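Local coordinates for DUF1573 domain-containing protein (Porphyromonas gingivalis, PDB 2QSV), which is of unknown function, possibly a cysteine-type peptidase of the C25 family, and is represented here by a C-terminal piece with two immunoglobulin-like domains, at residues I14-D19 with P104-F109; A115-M120 with N205-P210; M77-L82 with M100-L105. All coordinates share one frame; numbering follows the deposited sequence.

How the interactions relate
The three contacts trace the path from the first immunoglobulin-like domain to the second. Interaction 3 pairs strands 76-87 and 94-105 within the first domain. Interaction 1 lies at the end of the same strand 94-105 and shares Pro-104 and Leu-105 with it; their centres are about 13 Å apart. Interaction 2 belongs to the second domain. Its centre is also about 13 Å from that of interaction 1, and the two touch where Phe-109 packs on Pro-207 and Pro-210. Interactions 2 and 3 do not meet, their nearest atoms being about 7 Å apart. The sodium ion bound by Thr-157, Asn-159 and Leu-162 lies about 10 Å from the Asp-79 side chain of interaction 3.

Interaction 1: I14-D19 with P104-F109; sequences ISMPED and PLVDNF
Ser-15 and Leu-105 form a single beta bridge where strand 94-105 runs out into the linker between the two domains. Two nearly straight backbone bonds make it. Ser-15 N donates to Pro-104 O at 3.0 Å, and Val-106 N donates to Ser-15 O at 2.8 Å. One residue of the loop thus gives and receives on both sides of Leu-105, the pattern of a parallel bridge. Strand 9-11 already runs parallel to strand 94-105 at the edge of this immunoglobulin-like sheet, and the bridge resumes that pairing a few residues later.

Beyond Ser-15 the loop turns away. A type I turn spans Met-16 to Asp-19. Asp-19 OD2 accepts from Met-16 N, which meets it from above the carboxylate plane. Leu-105 sends CD1 back against the start of this turn, 3.4 Å from Ser-15 O and 3.8 Å from Pro-17 N. Its CB leaves the other way; it is CG, anti to the backbone N (chi1 -179°), that lets the branch return. Pro-17 lays CD against Val-106 O.

On the other side of the bridge, Ile-14 CG2 touches Val-106 CG1 at 3.6 Å. The two side chains run at a slant to each other. Val-106 also packs on Ile-203 of the second domain.

Met-16, present as selenomethionine, reaches furthest along the linker. Its chain is extended beyond CG. Met-16 CG meets Val-106 CG2 at 3.9 Å and also passes Asp-107 O. Met-16 SE lies 4.0 Å from Asn-108 OD1, where the two side chains cross at about a right angle. Met-16 CE ends at the edge of the Phe-109 ring, 3.9 Å from Phe-109 CD2. Asp-107 CB covers one face of that ring, over its centre, while Asp-107 OD2 bonds to His-153 of the second domain.

Interaction 2: A115-M120 with N205-P210; sequences AQTGVM and NDPQAP
Gly-118 and Met-120 are held by two successive residues of the 205-210 loop, and this is the close-packed half of the contact. Met-120 N donates to Asp-206 OD2 at 3.0 Å, with an N-H...O angle of 162°. The N-H comes from above the carboxylate plane, 48° out of it. Asp-206 CG stands opposite its own backbone N (chi1 180°), which carries the carboxylate across to Met-120. The other oxygen serves its own loop: Asp-206 OD1 accepts from Gln-208 N and closes an Asx turn, while Asp-206 O accepts from Ala-209 N in a type I turn. Both carboxylate oxygens are therefore used, and the group is fixed in its rotation.

Gly-118 brings its backbone close to the loop. Gly-118 N makes a weak bond to Asn-205 O at 3.3 Å. Gly-118 O receives a CA-H...O contact from Asp-206 CA, also 3.3 Å. Gly-118 O lies 3.4 Å from Pro-207 CD as well. Next to it, Thr-117 CB rests 3.4 Å from Asn-205 O, and Thr-117 OG1 lies 3.5 Å from Pro-207 CG.

The contact is looser at both margins. Gln-116 is exposed and its side chain leads away from the 205-210 loop. A water links the two segments here, donating to Gln-116 O at 2.8 Å and accepting from Asn-205 ND2. At the opposite margin, Val-119 CG2 and Gln-208 NE2 come no closer than 4.3 Å.

The segments lie at one end of the second immunoglobulin-like domain. Asn-205 turns its amide to the start of strand 150-157, taking Arg-151 N on OD1 and giving ND2 to Pro-149 O. Met-120 begins strand 120-121 and packs its side chain on strands 150-157 and 195-204.

Interaction 3: M77-L82 with M100-L105; sequences MKDEPL and MVSLPL
Lys-78 faces Leu-103 as a hydrogen-bonded antiparallel pair, and its side chain starts beside that neighbour and then leaves it for Leu-105. Lys-78 CB rests 4.1 Å from Leu-103 CB. Lys-78 CG stays close to the strand, 3.8 Å from Leu-103 O. A bend at chi2 (-66°) then turns the chain, and CD carries it on toward the end of strand 94-105. Lys-78 CE reaches Leu-105 CD2 at 4.1 Å. NZ leads away from the pair and bonds to Pro-74 O.

The backbones are joined by four bonds. Lys-78 and Leu-103 exchange both of theirs, and Glu-80 and Val-101 do the same. Between the bonds, Ser-102 CA makes a CA-H...O contact of 3.2 Å with Lys-78 O.

Between these pairs, Asp-79 and Ser-102 meet on the other face, beside Met-77, Pro-81, Met-100 and Pro-104. Ser-102 OG donates to Asp-79 OD1, coming nearly along the C-O direction of that oxygen. The 2.5 Å between Ser-102 OG and Asp-79 OD1 is unusually short, and its exact value is doubtful. The same OD1 forms a salt bridge with Arg-158 of the second domain. This salt bridge would probably favour the charged form of the carboxylate.

Met-100, like Met-77 present as selenomethionine, curls over its partner strand on this face. Met-100 SE lies 3.6 Å from Glu-80 C. Met-100 CE is 4.3 Å from Pro-81 CB. At the far end, Met-77 SE comes to 4.2 Å from Pro-104 CB.

Val-101 and Leu-103 point to the opposite face, where they pack on Leu-65 and Leu-67 of strand 61-67. Strands 76-87 and 94-105 form a beta hairpin. One face of it is turned into the core between two sheets, as in the beta sandwich of immunoglobulin-like, E-set domains.

Interaction 1: I14-D19 with P104-F109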
loop_
_atom_site.group_PDB
_atom_site.type_symbol
_atom_site.label_atom_id
_atom_site.label_comp_id
_atom_site.label_asym_id
_atom_site.label_seq_id
_atom_site.Cartn_x
_atom_site.Cartn_y
_atom_site.Cartn_z
ATOM N N ILE A 14 2.043 -1.271 10.276
ATOM C CA ILE A 14 1.852 -2.737 10.314
ATOM C C ILE A 14 0.945 -3.060 11.485
ATOM O O ILE A 14 1.206 -2.642 12.627
ATOM C CB ILE A 14 3.156 -3.477 10.539
ATOM C CG1 ILE A 14 4.176 -3.051 9.477
ATOM C CG2 ILE A 14 2.916 -5.026 10.529
ATOM C CD1 ILE A 14 5.611 -3.195 9.921
ATOM N N SER A 15 -0.143 -3.766 11.197
ATOM C CA SER A 15 -1.177 -4.020 12.201
ATOM C C SER A 15 -1.686 -5.436 12.175
ATOM O O SER A 15 -1.782 -6.051 11.098
ATOM C CB SER A 15 -2.406 -3.139 11.932
ATOM O OG SER A 15 -2.094 -1.768 11.984
HETATM N N MSE A 16 -2.064 -5.911 13.363
HETATM C CA MSE A 16 -2.843 -7.138 13.517
HETATM C C MSE A 16 -4.344 -6.814 13.599
HETATM O O MSE A 16 -4.715 -5.657 13.851
HETATM C CB MSE A 16 -2.377 -7.897 14.739
HETATM C CG MSE A 16 -0.947 -8.347 14.620
HETATM SE SE MSE A 16 -0.427 -9.209 16.274
HETATM C CE MSE A 16 1.305 -9.866 15.739
ATOM N N PRO A 17 -5.220 -7.814 13.339
ATOM C CA PRO A 17 -6.645 -7.475 13.232
ATOM C C PRO A 17 -7.238 -6.727 14.414
ATOM O O PRO A 17 -8.186 -5.982 14.224
ATOM C CB PRO A 17 -7.324 -8.835 13.101
ATOM C CG PRO A 17 -6.296 -9.691 12.455
ATOM C CD PRO A 17 -4.972 -9.243 13.060
ATOM N N GLU A 18 -6.701 -6.931 15.617
ATOM C CA GLU A 18 -7.229 -6.281 16.819
ATOM C C GLU A 18 -6.574 -4.942 17.156
ATOM O O GLU A 18 -7.002 -4.253 18.099
ATOM C CB GLU A 18 -7.116 -7.210 18.034
ATOM C CG GLU A 18 -8.059 -8.419 17.990
ATOM C CD GLU A 18 -9.560 -8.054 18.134
ATOM O OE1 GLU A 18 -9.976 -6.929 17.732
ATOM O OE2 GLU A 18 -10.339 -8.910 18.644
ATOM N N ASP A 19 -5.533 -4.574 16.414
ATOM C CA ASP A 19 -4.890 -3.280 16.620
ATOM C C ASP A 19 -5.842 -2.100 16.445
ATOM O O ASP A 19 -6.770 -2.128 15.645
ATOM C CB ASP A 19 -3.637 -3.130 15.755
ATOM C CG ASP A 19 -2.484 -3.934 16.295
ATOM O OD1 ASP A 19 -2.615 -4.438 17.423
ATOM O OD2 ASP A 19 -1.450 -4.095 15.636
ATOM N N PRO A 104 -0.985 -2.394 5.977
ATOM C CA PRO A 104 -0.244 -3.669 6.046
ATOM C C PRO A 104 -0.806 -4.553 7.145
ATOM O O PRO A 104 -0.392 -4.453 8.289
ATOM C CB PRO A 104 1.222 -3.243 6.366
ATOM C CG PRO A 104 1.185 -1.632 6.464
ATOM C CD PRO A 104 -0.286 -1.304 6.697
ATOM N N LEU A 105 -1.773 -5.404 6.791
ATOM C CA LEU A 105 -2.472 -6.227 7.761
ATOM C C LEU A 105 -1.735 -7.572 7.846
ATOM O O LEU A 105 -1.559 -8.270 6.818
ATOM C CB LEU A 105 -3.953 -6.409 7.372
ATOM C CG LEU A 105 -4.782 -7.251 8.350
ATOM C CD1 LEU A 105 -4.873 -6.636 9.764
ATOM C CD2 LEU A 105 -6.212 -7.582 7.819
ATOM N N VAL A 106 -1.258 -7.920 9.043
ATOM C CA VAL A 106 -0.483 -9.163 9.229
ATOM C C VAL A 106 -1.254 -10.190 10.091
ATOM O O VAL A 106 -2.297 -9.863 10.653
ATOM C CB VAL A 106 0.989 -8.887 9.791
ATOM C CG1 VAL A 106 1.779 -7.946 8.833
ATOM C CG2 VAL A 106 0.965 -8.326 11.205
ATOM N N ASP A 107 -0.719 -11.404 10.212
ATOM C CA ASP A 107 -1.280 -12.436 11.099
ATOM C C ASP A 107 -1.257 -12.102 12.588
ATOM O O ASP A 107 -0.357 -11.409 13.101
ATOM C CB ASP A 107 -0.549 -13.766 10.899
ATOM C CG ASP A 107 -0.802 -14.365 9.513
ATOM O OD1 ASP A 107 -1.908 -14.906 9.307
ATOM O OD2 ASP A 107 0.079 -14.267 8.619
ATOM N N ASN A 108 -2.247 -12.635 13.295
ATOM C CA ASN A 108 -2.159 -12.683 14.757
ATOM C C ASN A 108 -1.212 -13.793 15.225
ATOM O O ASN A 108 -1.647 -14.919 15.544
ATOM C CB ASN A 108 -3.565 -12.800 15.375
ATOM C CG ASN A 108 -3.546 -12.740 16.902
ATOM O OD1 ASN A 108 -2.563 -12.342 17.526
ATOM N ND2 ASN A 108 -4.629 -13.194 17.502
ATOM N N PHE A 109 0.080 -13.457 15.285
ATOM C CA PHE A 109 1.126 -14.437 15.493
ATOM C C PHE A 109 1.123 -15.106 16.871
ATOM O O PHE A 109 1.487 -16.275 16.944
ATOM C CB PHE A 109 2.536 -13.895 15.159
ATOM C CG PHE A 109 2.776 -13.669 13.691
ATOM C CD1 PHE A 109 2.939 -14.758 12.799
ATOM C CD2 PHE A 109 2.843 -12.369 13.181
ATOM C CE1 PHE A 109 3.143 -14.561 11.439
ATOM C CE2 PHE A 109 3.030 -12.142 11.815
ATOM C CZ PHE A 109 3.209 -13.235 10.935
#

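Interaction 2: A115-M120 with N205-P210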
loop_
_atom_site.group_PDB
_atom_site.type_symbol
_atom_site.label_atom_id
_atom_site.label_comp_id
_atom_site.label_asym_id
_atom_site.label_seq_id
_atom_site.Cartn_x
_atom_site.Cartn_y
_atom_site.Cartn_z
ATOM N N ALA A 115 4.293 -24.736 13.867
ATOM C CA ALA A 115 3.900 -25.671 12.793
ATOM C C ALA A 115 2.934 -24.997 11.857
ATOM O O ALA A 115 2.636 -25.484 10.773
ATOM C CB ALA A 115 3.263 -26.959 13.395
ATOM N N GLN A 116 2.425 -23.849 12.259
ATOM C CA GLN A 116 1.570 -23.089 11.351
ATOM C C GLN A 116 2.245 -21.895 10.636
ATOM O O GLN A 116 1.580 -21.194 9.897
ATOM C CB GLN A 116 0.348 -22.557 12.105
ATOM C CG GLN A 116 -0.470 -23.611 12.873
ATOM C CD GLN A 116 -1.471 -22.923 13.777
ATOM O OE1 GLN A 116 -1.155 -22.516 14.882
ATOM N NE2 GLN A 116 -2.673 -22.760 13.282
ATOM N N THR A 117 3.518 -21.634 10.873
ATOM C CA THR A 117 4.139 -20.419 10.310
ATOM C C THR A 117 5.357 -20.796 9.536
ATOM O O THR A 117 5.911 -21.855 9.771
ATOM C CB THR A 117 4.486 -19.352 11.389
ATOM O OG1 THR A 117 5.354 -19.932 12.380
ATOM C CG2 THR A 117 3.227 -18.810 12.072
ATOM N N GLY A 118 5.759 -19.938 8.594
ATOM C CA GLY A 118 6.958 -20.138 7.806
ATOM C C GLY A 118 8.102 -19.199 8.225
ATOM O O GLY A 118 7.936 -18.362 9.127
ATOM N N VAL A 119 9.273 -19.401 7.644
ATOM C CA VAL A 119 10.422 -18.502 7.833
ATOM C C VAL A 119 10.935 -18.264 6.422
ATOM O O VAL A 119 11.371 -19.212 5.729
ATOM C CB VAL A 119 11.556 -19.058 8.762
ATOM C CG1 VAL A 119 12.733 -17.971 8.899
ATOM C CG2 VAL A 119 11.071 -19.402 10.173
HETATM N N MSE A 120 10.873 -17.014 5.975
HETATM C CA MSE A 120 11.231 -16.658 4.599
HETATM C C MSE A 120 12.714 -16.318 4.469
HETATM O O MSE A 120 13.234 -15.450 5.213
HETATM C CB MSE A 120 10.334 -15.497 4.084
HETATM C CG MSE A 120 10.536 -15.172 2.547
HETATM SE SE MSE A 120 8.992 -14.330 1.796
HETATM C CE MSE A 120 9.415 -12.557 2.655
ATOM N N ASN A 205 3.603 -14.922 6.464
ATOM C CA ASN A 205 3.374 -15.423 7.798
ATOM C C ASN A 205 4.667 -15.811 8.461
ATOM O O ASN A 205 4.711 -16.812 9.182
ATOM C CB ASN A 205 2.361 -16.601 7.778
ATOM C CG ASN A 205 2.924 -17.858 7.117
ATOM O OD1 ASN A 205 3.897 -17.787 6.356
ATOM N ND2 ASN A 205 2.343 -19.034 7.453
ATOM N N ASP A 206 5.747 -15.060 8.185
ATOM C CA ASP A 206 7.001 -15.158 8.931
ATOM C C ASP A 206 6.868 -14.282 10.211
ATOM O O ASP A 206 6.829 -13.059 10.115
ATOM C CB ASP A 206 8.183 -14.746 8.028
ATOM C CG ASP A 206 9.551 -14.805 8.705
ATOM O OD1 ASP A 206 9.670 -14.819 9.946
ATOM O OD2 ASP A 206 10.569 -14.820 7.966
ATOM N N PRO A 207 6.821 -14.902 11.411
ATOM C CA PRO A 207 6.528 -14.159 12.637
ATOM C C PRO A 207 7.610 -13.105 12.996
ATOM O O PRO A 207 7.292 -12.122 13.618
ATOM C CB PRO A 207 6.475 -15.249 13.711
ATOM C CG PRO A 207 6.212 -16.539 12.899
ATOM C CD PRO A 207 7.049 -16.336 11.681
ATOM N N GLN A 208 8.849 -13.326 12.566
ATOM C CA GLN A 208 9.970 -12.438 12.793
ATOM C C GLN A 208 10.075 -11.243 11.817
ATOM O O GLN A 208 10.788 -10.319 12.109
ATOM C CB GLN A 208 11.277 -13.220 12.709
ATOM C CG GLN A 208 11.612 -14.067 13.958
ATOM C CD GLN A 208 10.734 -15.329 14.034
ATOM O OE1 GLN A 208 9.996 -15.520 15.018
ATOM N NE2 GLN A 208 10.775 -16.175 12.967
ATOM N N ALA A 209 9.417 -11.299 10.669
ATOM C CA ALA A 209 9.438 -10.243 9.678
ATOM C C ALA A 209 8.301 -10.418 8.671
ATOM O O ALA A 209 8.533 -10.828 7.507
ATOM C CB ALA A 209 10.808 -10.166 8.984
ATOM N N PRO A 210 7.053 -10.148 9.129
ATOM C CA PRO A 210 5.861 -10.390 8.290
ATOM C C PRO A 210 5.702 -9.442 7.102
ATOM O O PRO A 210 4.961 -9.750 6.170
ATOM C CB PRO A 210 4.697 -10.193 9.268
ATOM C CG PRO A 210 5.275 -9.241 10.362
ATOM C CD PRO A 210 6.693 -9.702 10.495
HETATM O O HOH W 1 -0.206 -19.245 8.901
#

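Interaction 3: M77-L82 with M100-L105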
loop_
_atom_site.group_PDB
_atom_site.type_symbol
_atom_site.label_atom_id
_atom_site.label_comp_id
_atom_site.label_asym_id
_atom_site.label_seq_id
_atom_site.Cartn_x
_atom_site.Cartn_y
_atom_site.Cartn_z
HETATM N N MSE A 77 -1.674 -6.590 2.097
HETATM C CA MSE A 77 -1.688 -5.124 1.924
HETATM C C MSE A 77 -3.050 -4.728 1.364
HETATM O O MSE A 77 -3.514 -5.298 0.359
HETATM C CB MSE A 77 -0.572 -4.726 0.956
HETATM C CG MSE A 77 -0.396 -3.201 0.763
HETATM SE SE MSE A 77 0.483 -2.475 2.334
HETATM C CE MSE A 77 2.345 -3.119 2.176
ATOM N N LYS A 78 -3.738 -3.833 2.073
ATOM C CA LYS A 78 -5.036 -3.337 1.651
ATOM C C LYS A 78 -4.821 -1.914 1.167
ATOM O O LYS A 78 -4.105 -1.145 1.802
ATOM C CB LYS A 78 -6.018 -3.361 2.838
ATOM C CG LYS A 78 -5.960 -4.625 3.720
ATOM C CD LYS A 78 -6.430 -5.859 2.896
ATOM C CE LYS A 78 -6.284 -7.150 3.693
ATOM N NZ LYS A 78 -6.584 -8.342 2.834
ATOM N N ASP A 79 -5.393 -1.573 0.032
ATOM C CA ASP A 79 -5.315 -0.221 -0.524
ATOM C C ASP A 79 -6.718 0.150 -0.916
ATOM O O ASP A 79 -7.275 -0.485 -1.786
ATOM C CB ASP A 79 -4.447 -0.188 -1.785
ATOM C CG ASP A 79 -3.042 -0.656 -1.530
ATOM O OD1 ASP A 79 -2.319 -0.013 -0.741
ATOM O OD2 ASP A 79 -2.634 -1.666 -2.129
ATOM N N GLU A 80 -7.317 1.122 -0.227
ATOM C CA GLU A 80 -8.686 1.535 -0.515
ATOM C C GLU A 80 -8.798 3.056 -0.452
ATOM O O GLU A 80 -8.177 3.680 0.406
ATOM C CB GLU A 80 -9.663 0.896 0.473
ATOM C CG GLU A 80 -9.891 -0.633 0.298
ATOM C CD GLU A 80 -11.122 -1.116 1.053
ATOM O OE1 GLU A 80 -12.164 -0.398 1.105
ATOM O OE2 GLU A 80 -11.046 -2.205 1.624
ATOM N N PRO A 81 -9.578 3.659 -1.374
ATOM C CA PRO A 81 -9.657 5.126 -1.404
ATOM C C PRO A 81 -10.575 5.752 -0.346
ATOM O O PRO A 81 -11.622 5.212 0.027
ATOM C CB PRO A 81 -10.186 5.421 -2.819
ATOM C CG PRO A 81 -11.093 4.221 -3.122
ATOM C CD PRO A 81 -10.393 3.028 -2.447
ATOM N N LEU A 82 -10.157 6.898 0.155
ATOM C CA LEU A 82 -11.067 7.794 0.855
ATOM C C LEU A 82 -11.588 8.790 -0.216
ATOM O O LEU A 82 -10.818 9.538 -0.835
ATOM C CB LEU A 82 -10.305 8.485 1.990
ATOM C CG LEU A 82 -11.068 9.552 2.777
ATOM C CD1 LEU A 82 -11.967 8.863 3.785
ATOM C CD2 LEU A 82 -10.086 10.475 3.495
HETATM N N MSE A 100 -5.589 7.642 -1.270
HETATM C CA MSE A 100 -5.410 6.203 -1.064
HETATM C C MSE A 100 -4.997 5.912 0.372
HETATM O O MSE A 100 -4.042 6.487 0.878
HETATM C CB MSE A 100 -4.392 5.614 -2.036
HETATM C CG MSE A 100 -4.425 4.058 -2.110
HETATM SE SE MSE A 100 -6.109 3.299 -2.825
HETATM C CE MSE A 100 -6.345 4.379 -4.451
ATOM N N VAL A 101 -5.737 5.031 1.031
ATOM C CA VAL A 101 -5.434 4.618 2.372
ATOM C C VAL A 101 -4.900 3.164 2.321
ATOM O O VAL A 101 -5.560 2.266 1.779
ATOM C CB VAL A 101 -6.692 4.746 3.259
ATOM C CG1 VAL A 101 -6.373 4.481 4.714
ATOM C CG2 VAL A 101 -7.387 6.143 3.075
ATOM N N SER A 102 -3.711 2.941 2.886
ATOM C CA SER A 102 -3.053 1.627 2.896
ATOM C C SER A 102 -2.918 1.047 4.287
ATOM O O SER A 102 -2.660 1.762 5.274
ATOM C CB SER A 102 -1.672 1.686 2.247
ATOM O OG SER A 102 -1.814 1.890 0.857
ATOM N N LEU A 103 -3.122 -0.263 4.360
ATOM C CA LEU A 103 -2.996 -1.023 5.587
ATOM C C LEU A 103 -2.162 -2.283 5.319
ATOM O O LEU A 103 -2.578 -3.137 4.518
ATOM C CB LEU A 103 -4.394 -1.431 6.114
ATOM C CG LEU A 103 -4.473 -2.386 7.320
ATOM C CD1 LEU A 103 -3.781 -1.770 8.557
ATOM C CD2 LEU A 103 -5.933 -2.751 7.602
ATOM N N PRO A 104 -0.985 -2.394 5.977
ATOM C CA PRO A 104 -0.244 -3.669 6.046
ATOM C C PRO A 104 -0.806 -4.553 7.145
ATOM O O PRO A 104 -0.392 -4.453 8.289
ATOM C CB PRO A 104 1.222 -3.243 6.366
ATOM C CG PRO A 104 1.185 -1.632 6.464
ATOM C CD PRO A 104 -0.286 -1.304 6.697
ATOM N N LEU A 105 -1.773 -5.404 6.791
ATOM C CA LEU A 105 -2.472 -6.227 7.761
ATOM C C LEU A 105 -1.735 -7.572 7.846
ATOM O O LEU A 105 -1.559 -8.270 6.818
ATOM C CB LEU A 105 -3.953 -6.409 7.372
ATOM C CG LEU A 105 -4.782 -7.251 8.350
ATOM C CD1 LEU A 105 -4.873 -6.636 9.764
ATOM C CD2 LEU A 105 -6.212 -7.582 7.819
#